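Local coordinates for (R)-specific enoyl-CoA hydratase (Pseudomonas aeruginosa, PDB 5CPG), which catalyses the reversible, (R)-specific hydration of trans-2-enoyl-CoA thioesters to (3R)-hydroxyacyl-CoA, as a hotdog-fold hydratase of the MaoC family, at residues A17-S22 with A72-G77; K54-H59 with V93-D98; G79-G84 with E134-E139; K100-V105 with A117-N122. All blocks are in the same frame, centred on the assembly; numbering follows the deposited sequence.

Interaction 1 of 4, residues A17-S22 with A72-G77; sequences AEYTSS and ATVLPG
Ala17 and Tyr19 of strand 16-22 meet Val74 and Leu75, in the turn after helix 62-73, through apolar side chains. Ala17 points its CB at the turn and meets Val74 CG1 at 3.7 Å; the same methyl lies 3.8 Å from Leu75 CB, so a side chain as small as alanine fits between two branched neighbours. Val74 uses both of its methyls. With CG1 anti to the backbone N (chi1 -178°), that branch goes to Ala17 while CG2 turns to the Tyr19 ring, 3.9 Å from Tyr19 CD1. A beta-branched residue suits a place where two strand residues must be touched at once.

The polar groups look elsewhere. Thr73 OG1 comes within 3.9 Å of Tyr19 CE1, but its hydrogen bond goes back to Ala69 O, one helical turn earlier. Tyr19 OH bonds to Ser35 O of the second subunit, tying the dimer; the ring packs obliquely on Val74 and also touches Ala69 and Ala70. Leu75, followed by a cis peptide bond to Pro76, is buried against Leu11. The contact holds strand 16-22 to the C-terminal end of helix 62-73; an antiparallel sheet wrapped round such a helix is the hallmark of the hotdog fold.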
loop_
_atom_site.group_PDB
_atom_site.type_symbol
_atom_site.label_atom_id
_atom_site.label_comp_id
_atom_site.label_asym_id
_atom_site.label_seq_id
_atom_site.Cartn_x
_atom_site.Cartn_y
_atom_site.Cartn_z
ATOM N N ALA A 17 -8.222 -0.377 -18.149
ATOM C CA ALA A 17 -6.933 -1.044 -18.326
ATOM C C ALA A 17 -6.827 -2.096 -17.242
ATOM O O ALA A 17 -7.560 -2.042 -16.254
ATOM C CB ALA A 17 -5.782 -0.083 -18.247
ATOM N N GLU A 18 -5.919 -3.056 -17.441
ATOM C CA GLU A 18 -5.745 -4.135 -16.493
ATOM C C GLU A 18 -4.275 -4.328 -16.144
ATOM O O GLU A 18 -3.396 -3.914 -16.897
ATOM C CB GLU A 18 -6.294 -5.451 -17.059
ATOM C CG GLU A 18 -7.796 -5.474 -17.271
ATOM C CD GLU A 18 -8.251 -6.795 -17.903
ATOM O OE1 GLU A 18 -7.367 -7.592 -18.308
ATOM O OE2 GLU A 18 -9.476 -7.029 -17.979
ATOM N N TYR A 19 -4.023 -4.957 -14.995
ATOM C CA TYR A 19 -2.656 -5.077 -14.467
ATOM C C TYR A 19 -2.721 -6.304 -13.610
ATOM O O TYR A 19 -3.577 -6.383 -12.735
ATOM C CB TYR A 19 -2.288 -3.825 -13.658
ATOM C CG TYR A 19 -0.890 -3.808 -13.075
ATOM C CD1 TYR A 19 0.208 -3.580 -13.880
ATOM C CD2 TYR A 19 -0.688 -3.996 -11.703
ATOM C CE1 TYR A 19 1.502 -3.555 -13.353
ATOM C CE2 TYR A 19 0.598 -3.961 -11.157
ATOM C CZ TYR A 19 1.673 -3.748 -11.977
ATOM O OH TYR A 19 2.920 -3.735 -11.409
ATOM N N THR A 20 -1.880 -7.306 -13.872
ATOM C CA THR A 20 -2.093 -8.575 -13.198
ATOM C C THR A 20 -0.850 -8.962 -12.408
ATOM O O THR A 20 0.263 -8.579 -12.769
ATOM C CB THR A 20 -2.389 -9.707 -14.175
ATOM O OG1 THR A 20 -1.287 -9.772 -15.095
ATOM C CG2 THR A 20 -3.719 -9.517 -14.877
ATOM N N SER A 21 -1.044 -9.739 -11.351
ATOM C CA SER A 21 0.082 -10.126 -10.516
ATOM C C SER A 21 -0.210 -11.448 -9.825
ATOM O O SER A 21 -1.303 -11.690 -9.347
ATOM C CB SER A 21 0.387 -9.050 -9.478
ATOM O OG SER A 21 1.522 -9.408 -8.704
ATOM N N SER A 22 0.788 -12.326 -9.769
ATOM C CA SER A 22 0.589 -13.559 -9.045
ATOM C C SER A 22 0.938 -13.319 -7.583
ATOM O O SER A 22 1.784 -12.502 -7.299
ATOM C CB SER A 22 1.474 -14.654 -9.630
ATOM O OG SER A 22 2.817 -14.186 -9.664
ATOM N N ALA A 72 0.228 4.170 -12.034
ATOM C CA ALA A 72 1.489 4.794 -12.378
ATOM C C ALA A 72 2.165 4.276 -13.614
ATOM O O ALA A 72 2.954 5.020 -14.207
ATOM C CB ALA A 72 2.465 4.661 -11.195
ATOM N N THR A 73 1.906 3.021 -13.984
ATOM C CA THR A 73 2.624 2.446 -15.138
ATOM C C THR A 73 1.740 2.108 -16.325
ATOM O O THR A 73 2.289 1.875 -17.428
ATOM C CB THR A 73 3.438 1.164 -14.764
ATOM O OG1 THR A 73 2.584 0.077 -14.398
ATOM C CG2 THR A 73 4.391 1.460 -13.581
ATOM N N VAL A 74 0.423 2.079 -16.135
ATOM C CA VAL A 74 -0.466 1.632 -17.234
ATOM C C VAL A 74 -1.472 2.723 -17.588
ATOM O O VAL A 74 -1.463 3.186 -18.717
ATOM C CB VAL A 74 -1.220 0.337 -16.906
ATOM C CG1 VAL A 74 -2.080 -0.079 -18.098
ATOM C CG2 VAL A 74 -0.237 -0.784 -16.578
ATOM N N LEU A 75 -2.312 3.148 -16.631
ATOM C CA LEU A 75 -3.341 4.151 -16.949
ATOM C C LEU A 75 -3.599 5.117 -15.776
ATOM O O LEU A 75 -4.120 4.701 -14.734
ATOM C CB LEU A 75 -4.638 3.448 -17.341
ATOM C CG LEU A 75 -5.834 4.320 -17.761
ATOM C CD1 LEU A 75 -5.592 4.902 -19.151
ATOM C CD2 LEU A 75 -7.227 3.623 -17.696
ATOM N N PRO A 76 -3.281 6.401 -15.961
ATOM C CA PRO A 76 -2.709 7.011 -17.180
ATOM C C PRO A 76 -1.224 6.769 -17.390
ATOM O O PRO A 76 -0.704 7.075 -18.447
ATOM C CB PRO A 76 -2.976 8.528 -16.984
ATOM C CG PRO A 76 -3.922 8.613 -15.822
ATOM C CD PRO A 76 -3.584 7.437 -14.961
ATOM N N GLY A 77 -0.517 6.257 -16.388
ATOM C CA GLY A 77 0.881 5.940 -16.585
ATOM C C GLY A 77 1.830 7.049 -16.206
ATOM O O GLY A 77 1.505 7.925 -15.399
#

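Interaction 2 of 4, residues K54-H59 with V93-D98; sequences KERIAH and VKLGDD
Glu55 CG sits between its own backbone N and carbonyl carbon (chi1 61°), and from there the extended chain brings OE2 to 3.4 Å from Lys94 CB, crossing the lysine at about a right angle. OE2 touches the methylene chain of Lys94 from CB to CE; Lys94 NZ stays 4.7 Å from Glu55 OE2, too far for a salt bridge, though the opposite charges probably attract weakly. Arg56, bent at chi3 (-69°), runs beside Leu95 in the same direction, its NH2 at 3.7 Å from Leu95 CD2, while NH1 is engaged by Glu25 in a salt bridge.

The backbones form a single beta bridge at Ile57 and Lys94. Leu95 N donates to Arg56 O at 3.0 Å, and Ala58 N to Val93 O at 2.8 Å. A water donates to Ala58 O and accepts from Val93 N. Nearby, Ala58 CB packs on Val93 CG1.

The type II turn from Lys94 to Asp97, closed by Asp97 N bonding Lys94 O, has Gly96 third, where positive phi is needed. Lys94 N meets Asp97 OD2 at 2.7 Å from above the carboxylate plane, and OD1 accepts from Gln123; engaging both oxygens probably stiffens the turn and stabilises Asp97 as a carboxylate.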
loop_
_atom_site.group_PDB
_atom_site.type_symbol
_atom_site.label_atom_id
_atom_site.label_comp_id
_atom_site.label_asym_id
_atom_site.label_seq_id
_atom_site.Cartn_x
_atom_site.Cartn_y
_atom_site.Cartn_z
ATOM N N LYS A 54 -5.341 -22.166 6.938
ATOM C CA LYS A 54 -4.564 -23.380 6.646
ATOM C C LYS A 54 -3.302 -23.164 5.829
ATOM O O LYS A 54 -2.559 -24.108 5.575
ATOM C CB LYS A 54 -5.442 -24.430 5.919
ATOM C CG LYS A 54 -6.697 -24.786 6.679
ATOM C CD LYS A 54 -6.373 -25.455 7.986
ATOM C CE LYS A 54 -7.671 -25.834 8.681
ATOM N NZ LYS A 54 -7.455 -26.633 9.940
ATOM N N GLU A 55 -3.056 -21.921 5.425
ATOM C CA GLU A 55 -1.901 -21.571 4.642
ATOM C C GLU A 55 -1.715 -20.067 4.777
ATOM O O GLU A 55 -2.586 -19.381 5.337
ATOM C CB GLU A 55 -2.098 -21.935 3.156
ATOM C CG GLU A 55 -3.292 -21.165 2.596
ATOM C CD GLU A 55 -3.652 -21.536 1.151
ATOM O OE1 GLU A 55 -3.036 -22.453 0.581
ATOM O OE2 GLU A 55 -4.568 -20.899 0.594
ATOM N N ARG A 56 -0.592 -19.549 4.288
ATOM C CA ARG A 56 -0.324 -18.119 4.446
ATOM C C ARG A 56 -1.256 -17.273 3.564
ATOM O O ARG A 56 -1.725 -17.705 2.519
ATOM C CB ARG A 56 1.132 -17.823 4.141
ATOM C CG ARG A 56 2.112 -18.245 5.256
ATOM C CD ARG A 56 3.533 -18.176 4.761
ATOM N NE ARG A 56 3.784 -19.209 3.765
ATOM C CZ ARG A 56 4.950 -19.388 3.173
ATOM N NH1 ARG A 56 5.972 -18.594 3.466
ATOM N NH2 ARG A 56 5.100 -20.350 2.272
ATOM N N ILE A 57 -1.509 -16.046 3.995
ATOM C CA ILE A 57 -2.355 -15.134 3.217
ATOM C C ILE A 57 -1.588 -13.813 2.988
ATOM O O ILE A 57 -0.663 -13.486 3.729
ATOM C CB ILE A 57 -3.711 -14.839 3.918
ATOM C CG1 ILE A 57 -3.509 -14.043 5.199
ATOM C CG2 ILE A 57 -4.445 -16.137 4.266
ATOM C CD1 ILE A 57 -4.804 -13.645 5.858
ATOM N N ALA A 58 -2.020 -13.055 1.985
ATOM C CA ALA A 58 -1.340 -11.801 1.643
ATOM C C ALA A 58 -1.815 -10.708 2.574
ATOM O O ALA A 58 -2.915 -10.785 3.135
ATOM C CB ALA A 58 -1.637 -11.417 0.186
ATOM N N HIS A 59 -0.988 -9.691 2.741
ATOM C CA HIS A 59 -1.434 -8.481 3.431
ATOM C C HIS A 59 -2.523 -7.811 2.624
ATOM O O HIS A 59 -2.411 -7.685 1.411
ATOM C CB HIS A 59 -0.258 -7.524 3.609
ATOM C CG HIS A 59 0.961 -8.154 4.225
ATOM N ND1 HIS A 59 1.826 -8.958 3.521
ATOM C CD2 HIS A 59 1.490 -8.019 5.463
ATOM C CE1 HIS A 59 2.837 -9.312 4.310
ATOM N NE2 HIS A 59 2.653 -8.748 5.494
ATOM N N VAL A 93 -6.922 -12.531 0.356
ATOM C CA VAL A 93 -6.117 -13.015 -0.751
ATOM C C VAL A 93 -5.153 -14.042 -0.182
ATOM O O VAL A 93 -4.480 -13.759 0.825
ATOM C CB VAL A 93 -5.351 -11.877 -1.409
ATOM C CG1 VAL A 93 -4.438 -12.407 -2.554
ATOM C CG2 VAL A 93 -6.342 -10.795 -1.925
ATOM N N LYS A 94 -5.082 -15.220 -0.805
ATOM C CA LYS A 94 -4.290 -16.296 -0.221
ATOM C C LYS A 94 -3.050 -16.541 -1.052
ATOM O O LYS A 94 -3.003 -16.151 -2.225
ATOM C CB LYS A 94 -5.139 -17.571 -0.097
ATOM C CG LYS A 94 -6.388 -17.360 0.769
ATOM C CD LYS A 94 -7.267 -18.595 0.858
ATOM C CE LYS A 94 -7.818 -18.988 -0.499
ATOM N NZ LYS A 94 -9.053 -19.828 -0.405
ATOM N N LEU A 95 -2.039 -17.129 -0.432
ATOM C CA LEU A 95 -0.864 -17.587 -1.157
ATOM C C LEU A 95 -1.301 -18.433 -2.333
ATOM O O LEU A 95 -2.138 -19.331 -2.181
ATOM C CB LEU A 95 0.040 -18.393 -0.227
ATOM C CG LEU A 95 1.320 -18.947 -0.832
ATOM C CD1 LEU A 95 2.222 -17.801 -1.289
ATOM C CD2 LEU A 95 2.009 -19.808 0.245
ATOM N N GLY A 96 -0.770 -18.143 -3.522
ATOM C CA GLY A 96 -1.200 -18.894 -4.693
ATOM C C GLY A 96 -2.413 -18.384 -5.450
ATOM O O GLY A 96 -2.856 -18.995 -6.423
ATOM N N ASP A 97 -2.982 -17.263 -5.016
ATOM C CA ASP A 97 -4.016 -16.598 -5.799
ATOM C C ASP A 97 -3.366 -15.795 -6.914
ATOM O O ASP A 97 -2.163 -15.569 -6.873
ATOM C CB ASP A 97 -4.853 -15.662 -4.898
ATOM C CG ASP A 97 -5.810 -16.414 -4.008
ATOM O OD1 ASP A 97 -5.983 -17.628 -4.184
ATOM O OD2 ASP A 97 -6.422 -15.798 -3.110
ATOM N N ASP A 98 -4.145 -15.363 -7.927
ATOM C CA ASP A 98 -3.640 -14.447 -8.958
ATOM C C ASP A 98 -4.592 -13.279 -8.981
ATOM O O ASP A 98 -5.787 -13.497 -8.998
ATOM C CB ASP A 98 -3.604 -15.082 -10.349
ATOM C CG ASP A 98 -2.463 -16.052 -10.522
ATOM O OD1 ASP A 98 -1.314 -15.587 -10.718
ATOM O OD2 ASP A 98 -2.727 -17.276 -10.513
HETATM O O HOH W 1 -5.512 -10.726 2.153
#

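Interaction 3 of 4, residues G79-G84 with E134-E139; sequences GTIYLG and EIMAPE
Strands 81-89 and 127-136 run antiparallel here, their short axes 4.6 Å apart at 150°, with a classic beta bulge where Leu83 and Gly84 both face Glu134. Ile81 and Met136 form a hydrogen-bonded pair with two bonds that lie in their carbonyl planes, and Tyr82 and Ile135 the non-hydrogen-bonded pair next to it. At the bulge Leu83 N and Gly84 N both reach Glu134 O, at 2.9 and 3.0 Å, from the same face of its plane, while Glu134 N returns a bond to Gly84 O.

On the face carrying Tyr82 and Ile135, Ile135 CG2 approaches the ring obliquely, 3.9 Å from Tyr82 CD1. The beta-branched isoleucine also sets its CB at 3.7 Å from Thr80 CG2, and all three side chains pack on Ile71 of helix 62-73. Thr80 divides its two branches: with CG2 anti to the backbone N, OG1 lies beside that N and faces Pro138 CD at 3.6 Å, while bonding to Gly77 O. Gly79, with positive phi, brings its carbonyl carbon against Pro138 CG.

Ile81, Met136 and Glu134 lie on the other face, where Ile81 CB and Met136 CB meet at 4.0 Å. The bulge residue Leu83 turns its CD1 to Glu134 OE2, 3.8 Å away.

Gly84 continues into an antiparallel pairing with the second subunit. The shared acceptor leaves both bulge amides bonded, while Arg113 holds Glu134 OE2 in a salt bridge and probably offsets its charge, next to the strand pairing across the dimer.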
loop_
_atom_site.group_PDB
_atom_site.type_symbol
_atom_site.label_atom_id
_atom_site.label_comp_id
_atom_site.label_asym_id
_atom_site.label_seq_id
_atom_site.Cartn_x
_atom_site.Cartn_y
_atom_site.Cartn_z
ATOM N N GLY A 79 3.919 10.242 -15.315
ATOM C CA GLY A 79 3.538 11.628 -15.195
ATOM C C GLY A 79 2.306 11.887 -14.325
ATOM O O GLY A 79 1.969 13.004 -14.069
ATOM N N THR A 80 1.643 10.830 -13.878
ATOM C CA THR A 80 0.488 10.941 -12.995
ATOM C C THR A 80 0.859 11.319 -11.566
ATOM O O THR A 80 1.860 10.834 -11.041
ATOM C CB THR A 80 -0.254 9.615 -12.972
ATOM O OG1 THR A 80 -0.597 9.265 -14.315
ATOM C CG2 THR A 80 -1.515 9.673 -12.128
ATOM N N ILE A 81 0.054 12.187 -10.958
ATOM C CA ILE A 81 0.202 12.566 -9.564
ATOM C C ILE A 81 -0.929 11.929 -8.757
ATOM O O ILE A 81 -2.092 12.005 -9.131
ATOM C CB ILE A 81 0.194 14.079 -9.376
ATOM C CG1 ILE A 81 1.396 14.663 -10.129
ATOM C CG2 ILE A 81 0.297 14.437 -7.908
ATOM C CD1 ILE A 81 1.520 16.159 -9.961
ATOM N N TYR A 82 -0.567 11.232 -7.684
ATOM C CA TYR A 82 -1.537 10.546 -6.825
ATOM C C TYR A 82 -2.050 11.480 -5.803
ATOM O O TYR A 82 -1.271 12.026 -5.018
ATOM C CB TYR A 82 -0.827 9.315 -6.232
ATOM C CG TYR A 82 -1.635 8.054 -5.926
ATOM C CD1 TYR A 82 -2.963 7.909 -6.260
ATOM C CD2 TYR A 82 -0.985 6.958 -5.389
ATOM C CE1 TYR A 82 -3.661 6.696 -5.974
ATOM C CE2 TYR A 82 -1.664 5.751 -5.110
ATOM C CZ TYR A 82 -2.968 5.625 -5.410
ATOM O OH TYR A 82 -3.544 4.414 -5.111
ATOM N N LEU A 83 -3.360 11.731 -5.822
ATOM C CA LEU A 83 -3.929 12.651 -4.846
ATOM C C LEU A 83 -4.630 11.918 -3.720
ATOM O O LEU A 83 -4.589 12.376 -2.594
ATOM C CB LEU A 83 -4.902 13.611 -5.495
ATOM C CG LEU A 83 -4.254 14.452 -6.585
ATOM C CD1 LEU A 83 -5.338 15.267 -7.225
ATOM C CD2 LEU A 83 -3.233 15.383 -5.953
ATOM N N GLY A 84 -5.330 10.815 -4.019
ATOM C CA GLY A 84 -6.042 10.104 -2.969
ATOM C C GLY A 84 -6.438 8.706 -3.416
ATOM O O GLY A 84 -6.522 8.429 -4.641
ATOM N N GLU A 134 -8.155 9.325 -6.777
ATOM C CA GLU A 134 -8.196 10.658 -7.354
ATOM C C GLU A 134 -6.755 10.938 -7.770
ATOM O O GLU A 134 -5.819 10.743 -6.981
ATOM C CB GLU A 134 -8.713 11.719 -6.359
ATOM C CG GLU A 134 -8.798 13.153 -6.987
ATOM C CD GLU A 134 -9.091 14.274 -5.944
ATOM O OE1 GLU A 134 -9.431 13.976 -4.765
ATOM O OE2 GLU A 134 -8.977 15.470 -6.297
ATOM N N ILE A 135 -6.578 11.317 -9.023
ATOM C CA ILE A 135 -5.249 11.611 -9.556
ATOM C C ILE A 135 -5.260 12.906 -10.355
ATOM O O ILE A 135 -6.307 13.387 -10.770
ATOM C CB ILE A 135 -4.753 10.451 -10.467
ATOM C CG1 ILE A 135 -5.734 10.290 -11.634
ATOM C CG2 ILE A 135 -4.610 9.149 -9.610
ATOM C CD1 ILE A 135 -5.357 9.209 -12.669
ATOM N N MET A 136 -4.068 13.451 -10.586
ATOM C CA MET A 136 -3.876 14.451 -11.633
ATOM C C MET A 136 -3.197 13.763 -12.795
ATOM O O MET A 136 -2.075 13.256 -12.679
ATOM C CB MET A 136 -3.044 15.636 -11.112
ATOM C CG MET A 136 -2.878 16.733 -12.165
ATOM S SD MET A 136 -2.101 18.175 -11.430
ATOM C CE MET A 136 -3.090 18.296 -9.965
ATOM N N ALA A 137 -3.890 13.708 -13.930
ATOM C CA ALA A 137 -3.339 12.981 -15.059
ATOM C C ALA A 137 -2.283 13.842 -15.727
ATOM O O ALA A 137 -2.268 15.064 -15.533
ATOM C CB ALA A 137 -4.476 12.613 -16.066
ATOM N N PRO A 138 -1.406 13.221 -16.520
ATOM C CA PRO A 138 -0.308 13.948 -17.160
ATOM C C PRO A 138 -0.859 14.930 -18.182
ATOM O O PRO A 138 -1.826 14.590 -18.852
ATOM C CB PRO A 138 0.503 12.846 -17.859
ATOM C CG PRO A 138 0.079 11.575 -17.227
ATOM C CD PRO A 138 -1.346 11.773 -16.796
ATOM N N GLU A 139 -0.276 16.117 -18.265
ATOM C CA GLU A 139 -0.668 17.100 -19.274
ATOM C C GLU A 139 -0.127 16.720 -20.650
ATOM O O GLU A 139 -0.826 16.849 -21.645
ATOM C CB GLU A 139 -0.181 18.493 -18.879
ATOM C CG GLU A 139 -0.472 19.588 -19.912
ATOM C CD GLU A 139 -1.949 19.972 -20.000
ATOM O OE1 GLU A 139 -2.421 20.760 -19.148
ATOM O OE2 GLU A 139 -2.634 19.501 -20.934
#

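Interaction 4 of 4, residues K100-V105 with A117-N122; sequences KVELEV and ATRVFN
Arg119 reaches across to Glu102 and Glu104 in the antiparallel beta hairpin of strands 98-109 and 113-121, neighbouring inner strands of the hotdog sheet. Its CB lies 4.1 Å from Glu102 O. From there CG stands anti to the carbonyl carbon (chi1 -50°), and the chain runs extended to NE. On the way CD passes 3.5 Å from Glu102 OE1. Ala117 CB lies over one face of the guanidinium, offset toward the rim; its small size suits a place beside this flat group.

NH1 serves two acids: Glu102 OE1 at 2.9 Å and Glu104 OE1 at 2.8 Å. NH2 makes a third bond, to the same Glu104 OE1, so that this single oxygen takes both terminal nitrogens. The two glutamates, spaced two residues apart on the same face, are placed to share one arginine.

On the other face Val101 meets Val120, and Leu103 CD2 meets Thr118 CG2. Val120 packs on Val128, the other three on helix 62-73; their apolar parts suit the interior, and Thr118 OG1 bonds Gln85. Backbone pairing is regular throughout. The carboxylate of Glu102 is turned 68° from the guanidinium plane, and NH1 meets its OE1 from above the carboxylate.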
loop_
_atom_site.group_PDB
_atom_site.type_symbol
_atom_site.label_atom_id
_atom_site.label_comp_id
_atom_site.label_asym_id
_atom_site.label_seq_id
_atom_site.Cartn_x
_atom_site.Cartn_y
_atom_site.Cartn_z
ATOM N N LYS A 100 -6.088 -9.574 -10.565
ATOM C CA LYS A 100 -6.196 -8.671 -11.688
ATOM C C LYS A 100 -6.739 -7.333 -11.208
ATOM O O LYS A 100 -7.837 -7.296 -10.629
ATOM C CB LYS A 100 -7.123 -9.264 -12.763
ATOM C CG LYS A 100 -7.421 -8.308 -13.899
ATOM C CD LYS A 100 -8.421 -8.929 -14.855
ATOM C CE LYS A 100 -9.645 -9.462 -14.070
ATOM N NZ LYS A 100 -10.710 -10.107 -14.924
ATOM N N VAL A 101 -5.945 -6.288 -11.368
ATOM C CA VAL A 101 -6.397 -4.930 -11.115
ATOM C C VAL A 101 -7.113 -4.429 -12.355
ATOM O O VAL A 101 -6.587 -4.542 -13.479
ATOM C CB VAL A 101 -5.237 -3.971 -10.788
ATOM C CG1 VAL A 101 -5.748 -2.548 -10.730
ATOM C CG2 VAL A 101 -4.564 -4.391 -9.471
ATOM N N GLU A 102 -8.323 -3.943 -12.154
ATOM C CA GLU A 102 -9.062 -3.297 -13.238
ATOM C C GLU A 102 -9.214 -1.813 -12.927
ATOM O O GLU A 102 -9.737 -1.468 -11.878
ATOM C CB GLU A 102 -10.436 -3.932 -13.423
ATOM C CG GLU A 102 -11.147 -3.268 -14.621
ATOM C CD GLU A 102 -12.630 -3.590 -14.758
ATOM O OE1 GLU A 102 -13.401 -3.465 -13.779
ATOM O OE2 GLU A 102 -13.025 -3.957 -15.882
ATOM N N LEU A 103 -8.752 -0.974 -13.829
ATOM C CA LEU A 103 -8.899 0.477 -13.670
ATOM C C LEU A 103 -9.990 0.924 -14.605
ATOM O O LEU A 103 -10.083 0.428 -15.722
ATOM C CB LEU A 103 -7.608 1.221 -14.009
ATOM C CG LEU A 103 -6.369 0.835 -13.202
ATOM C CD1 LEU A 103 -5.200 1.688 -13.671
ATOM C CD2 LEU A 103 -6.669 1.028 -11.707
ATOM N N GLU A 104 -10.764 1.921 -14.200
ATOM C CA GLU A 104 -11.717 2.499 -15.149
ATOM C C GLU A 104 -11.836 4.006 -14.929
ATOM O O GLU A 104 -12.027 4.424 -13.798
ATOM C CB GLU A 104 -13.097 1.873 -14.977
ATOM C CG GLU A 104 -14.094 2.393 -16.042
ATOM C CD GLU A 104 -15.517 1.863 -15.821
ATOM O OE1 GLU A 104 -15.688 0.860 -15.089
ATOM O OE2 GLU A 104 -16.470 2.471 -16.375
ATOM N N VAL A 105 -11.758 4.799 -15.998
ATOM C CA VAL A 105 -11.918 6.253 -15.841
ATOM C C VAL A 105 -13.391 6.587 -15.536
ATOM O O VAL A 105 -14.279 6.247 -16.331
ATOM C CB VAL A 105 -11.466 7.022 -17.085
ATOM C CG1 VAL A 105 -11.785 8.518 -16.894
ATOM C CG2 VAL A 105 -9.960 6.789 -17.409
ATOM N N ALA A 117 -11.918 4.320 -11.087
ATOM C CA ALA A 117 -12.352 3.180 -10.299
ATOM C C ALA A 117 -11.164 2.211 -10.209
ATOM O O ALA A 117 -10.429 2.082 -11.179
ATOM C CB ALA A 117 -13.547 2.491 -10.938
ATOM N N THR A 118 -10.955 1.580 -9.054
ATOM C CA THR A 118 -9.791 0.706 -8.864
ATOM C C THR A 118 -10.272 -0.583 -8.221
ATOM O O THR A 118 -10.471 -0.646 -7.022
ATOM C CB THR A 118 -8.688 1.383 -7.997
ATOM O OG1 THR A 118 -9.237 1.697 -6.712
ATOM C CG2 THR A 118 -8.213 2.686 -8.640
ATOM N N ARG A 119 -10.530 -1.616 -9.030
ATOM C CA ARG A 119 -11.096 -2.859 -8.530
ATOM C C ARG A 119 -10.053 -3.957 -8.643
ATOM O O ARG A 119 -9.228 -3.908 -9.565
ATOM C CB ARG A 119 -12.346 -3.261 -9.339
ATOM C CG ARG A 119 -13.368 -2.102 -9.481
ATOM C CD ARG A 119 -14.350 -2.348 -10.636
ATOM N NE ARG A 119 -15.211 -1.161 -10.856
ATOM C CZ ARG A 119 -15.367 -0.526 -12.018
ATOM N NH1 ARG A 119 -14.776 -0.952 -13.128
ATOM N NH2 ARG A 119 -16.175 0.527 -12.081
ATOM N N VAL A 120 -10.110 -4.927 -7.745
ATOM C CA VAL A 120 -9.160 -6.050 -7.815
ATOM C C VAL A 120 -9.956 -7.338 -7.713
ATOM O O VAL A 120 -10.805 -7.495 -6.832
ATOM C CB VAL A 120 -8.101 -6.043 -6.678
ATOM C CG1 VAL A 120 -7.070 -7.173 -6.929
ATOM C CG2 VAL A 120 -7.403 -4.703 -6.613
ATOM N N PHE A 121 -9.649 -8.261 -8.623
ATOM C CA PHE A 121 -10.310 -9.565 -8.674
ATOM C C PHE A 121 -9.306 -10.676 -8.574
ATOM O O PHE A 121 -8.185 -10.528 -9.040
ATOM C CB PHE A 121 -11.082 -9.736 -9.987
ATOM C CG PHE A 121 -12.139 -8.700 -10.199
ATOM C CD1 PHE A 121 -11.816 -7.535 -10.845
ATOM C CD2 PHE A 121 -13.424 -8.879 -9.705
ATOM C CE1 PHE A 121 -12.767 -6.518 -11.048
ATOM C CE2 PHE A 121 -14.416 -7.855 -9.906
ATOM C CZ PHE A 121 -14.070 -6.694 -10.574
ATOM N N ASN A 122 -9.737 -11.796 -8.024
ATOM C CA ASN A 122 -8.866 -12.958 -7.957
ATOM C C ASN A 122 -9.150 -13.891 -9.128
ATOM O O ASN A 122 -9.979 -13.598 -9.996
ATOM C CB ASN A 122 -9.005 -13.690 -6.618
ATOM C CG ASN A 122 -10.398 -14.294 -6.384
ATOM O OD1 ASN A 122 -11.168 -14.498 -7.314
ATOM N ND2 ASN A 122 -10.713 -14.581 -5.130
#

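In the fold
Interactions 1, 3 and 4 belong to one five-stranded antiparallel sheet, ordered 16-22, 98-109, 113-121, 127-136, 81-89. Interaction 4 sits about 9 Å between centres from interaction 1, and their strands are joined by probable backbone hydrogen bonds. Interaction 3 lies at the other edge, its centre about 14 Å from that of interaction 1, which it touches through Pro76. Along the chain interaction 1 closes before 3 opens, and 4 is nested inside 3, while interaction 2 crosses both 1 and 3. Interaction 2, about 31 Å from interaction 3 between centres, joins loops at the far end and touches interactions 1 and 4 through Asp98. Interactions 1 and 3 both meet the second subunit, the sheet running on across the dimer at Gly84.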